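Vascular endothelial cadherin (Gallus gallus, PDB 3PPE) mediates calcium-dependent, homophilic adhesion between endothelial cells, here represented by its first two extracellular cadherin domains and the calcium-binding linker between them. Local coordinates at residues Ile9-Asp14 against Ile97-Pro102. Sequence-based numbering, arbitrary orientation.
Sequences IREEID and INDNAP. With CA (calcium ion), chain C; CA (calcium ion), chain E; CA (calcium ion), chain D.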
loop_
_atom_site.group_PDB
_atom_site.type_symbol
_atom_site.label_atom_id
_atom_site.label_comp_id
_atom_site.label_asym_id
_atom_site.label_seq_id
_atom_site.Cartn_x
_atom_site.Cartn_y
_atom_site.Cartn_z
ATOM N N ILE A 9 3.014 -5.206 3.717
ATOM C CA ILE A 9 3.976 -4.108 3.728
ATOM C C ILE A 9 5.377 -4.662 3.442
ATOM O O ILE A 9 5.783 -5.678 3.977
ATOM C CB ILE A 9 3.946 -3.291 5.050
ATOM C CG1 ILE A 9 5.059 -2.228 5.053
ATOM C CG2 ILE A 9 3.990 -4.210 6.296
ATOM C CD1 ILE A 9 4.926 -1.144 6.113
ATOM N N ARG A 10 6.086 -3.984 2.549
ATOM C CA ARG A 10 7.428 -4.364 2.146
ATOM C C ARG A 10 8.422 -4.208 3.283
ATOM O O ARG A 10 8.356 -3.241 4.038
ATOM C CB ARG A 10 7.821 -3.493 0.940
ATOM C CG ARG A 10 8.844 -4.135 0.006
ATOM C CD ARG A 10 9.116 -3.283 -1.249
ATOM N NE ARG A 10 9.917 -2.078 -0.988
ATOM C CZ ARG A 10 9.481 -0.812 -1.037
ATOM N NH1 ARG A 10 8.206 -0.526 -1.328
ATOM N NH2 ARG A 10 10.333 0.187 -0.780
ATOM N N GLU A 11 9.364 -5.150 3.427
ATOM C CA GLU A 11 10.411 -4.988 4.427
ATOM C C GLU A 11 11.450 -4.003 3.954
ATOM O O GLU A 11 11.567 -3.743 2.751
ATOM C CB GLU A 11 11.094 -6.328 4.749
ATOM C CG GLU A 11 11.805 -6.924 3.522
ATOM C CD GLU A 11 12.822 -8.001 3.868
ATOM O OE1 GLU A 11 13.394 -7.978 4.986
ATOM O OE2 GLU A 11 13.050 -8.867 3.005
ATOM N N GLU A 12 12.194 -3.448 4.920
ATOM C CA GLU A 12 13.416 -2.638 4.653
ATOM C C GLU A 12 13.153 -1.339 3.857
ATOM O O GLU A 12 13.980 -0.887 3.067
ATOM C CB GLU A 12 14.495 -3.490 3.943
ATOM C CG GLU A 12 14.752 -4.871 4.561
ATOM C CD GLU A 12 15.422 -4.858 5.933
ATOM O OE1 GLU A 12 15.765 -5.963 6.405
ATOM O OE2 GLU A 12 15.609 -3.808 6.580
ATOM N N ILE A 13 11.983 -0.752 4.084
ATOM C CA ILE A 13 11.604 0.487 3.416
ATOM C C ILE A 13 12.429 1.663 3.927
ATOM O O ILE A 13 12.493 1.913 5.131
ATOM C CB ILE A 13 10.108 0.799 3.608
ATOM C CG1 ILE A 13 9.250 -0.278 2.941
ATOM C CG2 ILE A 13 9.774 2.174 3.053
ATOM C CD1 ILE A 13 7.785 -0.211 3.317
ATOM N N ASP A 14 13.058 2.383 3.004
ATOM C CA ASP A 14 14.157 3.278 3.349
ATOM C C ASP A 14 13.811 4.728 3.024
ATOM O O ASP A 14 14.670 5.608 3.074
ATOM C CB ASP A 14 15.434 2.865 2.614
ATOM C CG ASP A 14 15.406 3.236 1.144
ATOM O OD1 ASP A 14 14.450 3.918 0.720
ATOM O OD2 ASP A 14 16.342 2.846 0.414
ATOM N N ILE A 97 11.995 -8.665 0.305
ATOM C CA ILE A 97 12.885 -8.217 -0.739
ATOM C C ILE A 97 14.100 -9.154 -0.770
ATOM O O ILE A 97 14.409 -9.842 0.221
ATOM C CB ILE A 97 13.322 -6.697 -0.590
ATOM C CG1 ILE A 97 14.255 -6.451 0.600
ATOM C CG2 ILE A 97 12.042 -5.743 -0.581
ATOM C CD1 ILE A 97 15.090 -5.127 0.472
ATOM N N ASN A 98 14.779 -9.185 -1.904
ATOM C CA ASN A 98 16.002 -9.963 -2.008
ATOM C C ASN A 98 17.174 -9.227 -1.346
ATOM O O ASN A 98 17.874 -8.455 -1.970
ATOM C CB ASN A 98 16.323 -10.322 -3.470
ATOM C CG ASN A 98 17.344 -11.445 -3.541
ATOM O OD1 ASN A 98 17.274 -12.390 -2.737
ATOM N ND2 ASN A 98 18.309 -11.334 -4.410
ATOM N N ASP A 99 17.375 -9.449 -0.057
ATOM C CA ASP A 99 18.427 -8.741 0.652
ATOM C C ASP A 99 19.428 -9.657 1.369
ATOM O O ASP A 99 20.229 -9.196 2.156
ATOM C CB ASP A 99 17.841 -7.663 1.589
ATOM C CG ASP A 99 16.877 -8.206 2.647
ATOM O OD1 ASP A 99 16.255 -9.294 2.494
ATOM O OD2 ASP A 99 16.707 -7.486 3.688
ATOM N N ASN A 100 19.365 -10.964 1.079
ATOM C CA ASN A 100 20.307 -11.926 1.606
ATOM C C ASN A 100 20.958 -12.737 0.498
ATOM O O ASN A 100 20.315 -13.133 -0.496
ATOM C CB ASN A 100 19.657 -12.865 2.654
ATOM C CG ASN A 100 19.152 -12.113 3.887
ATOM O OD1 ASN A 100 18.034 -11.601 3.889
ATOM N ND2 ASN A 100 19.982 -12.001 4.914
ATOM N N ALA A 101 22.243 -12.984 0.663
ATOM C CA ALA A 101 22.960 -13.866 -0.271
ATOM C C ALA A 101 23.005 -15.286 0.351
ATOM O O ALA A 101 22.813 -15.454 1.567
ATOM C CB ALA A 101 24.365 -13.320 -0.548
ATOM N N PRO A 102 23.182 -16.321 -0.475
ATOM C CA PRO A 102 23.366 -17.666 0.121
ATOM C C PRO A 102 24.670 -17.732 0.886
ATOM O O PRO A 102 25.705 -17.130 0.451
ATOM C CB PRO A 102 23.388 -18.604 -1.103
ATOM C CG PRO A 102 22.744 -17.740 -2.230
ATOM C CD PRO A 102 23.235 -16.360 -1.947
HETATM CA CA CA C . 15.646 -8.330 5.581
HETATM CA CA CA E . 14.476 -10.642 2.488
HETATM CA CA CA D . 18.574 -14.076 -1.674
HETATM O O HOH W 1 17.944 -9.109 5.996
#
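E11 and D99 face each other across two calcium ions, a worked example of how metal joins carboxylates that would otherwise probably repel. Each splits its oxygens between the ions: E11 OE1 and D99 OD2 bind the chain C calcium, E11 OE2 and D99 OD1 the chain E calcium, carboxylate planes 84° apart. E11 OE2 does double duty, lying 2.3 Å from the chain E calcium while its anti lone pair accepts a hydrogen bond from I97 N (2.9 Å, 159°). I97 O, 2.4 Å from the same ion, adds a backbone ligand. E12, folded back at chi2 (-69°), brings OE1 to 2.5 Å from the chain C calcium, which also binds a water; R60 also partners its carboxylate.

Outside this tight ionic centre packing is looser and more exposed: I97 CG2 meets the R10 CG methylene at 3.6 Å and lies at the guanidinium's edge, near its plane, and I97 CD1 reaches E12 CB at 3.9 Å. A glycine here would probably leave the R10 and E12 methylenes without this apolar contact and the backbone that offers the carbonyl ligand freer to turn.

D62 and E64 complete the chain C site, E64 with D96 and D132 the chain E site, while N98 OD1 and N100 O bind the third ion. Clustered acidic oxygens probably depend on calcium for neutralisation, consistent with its rigidifying the EC1-EC2 junction.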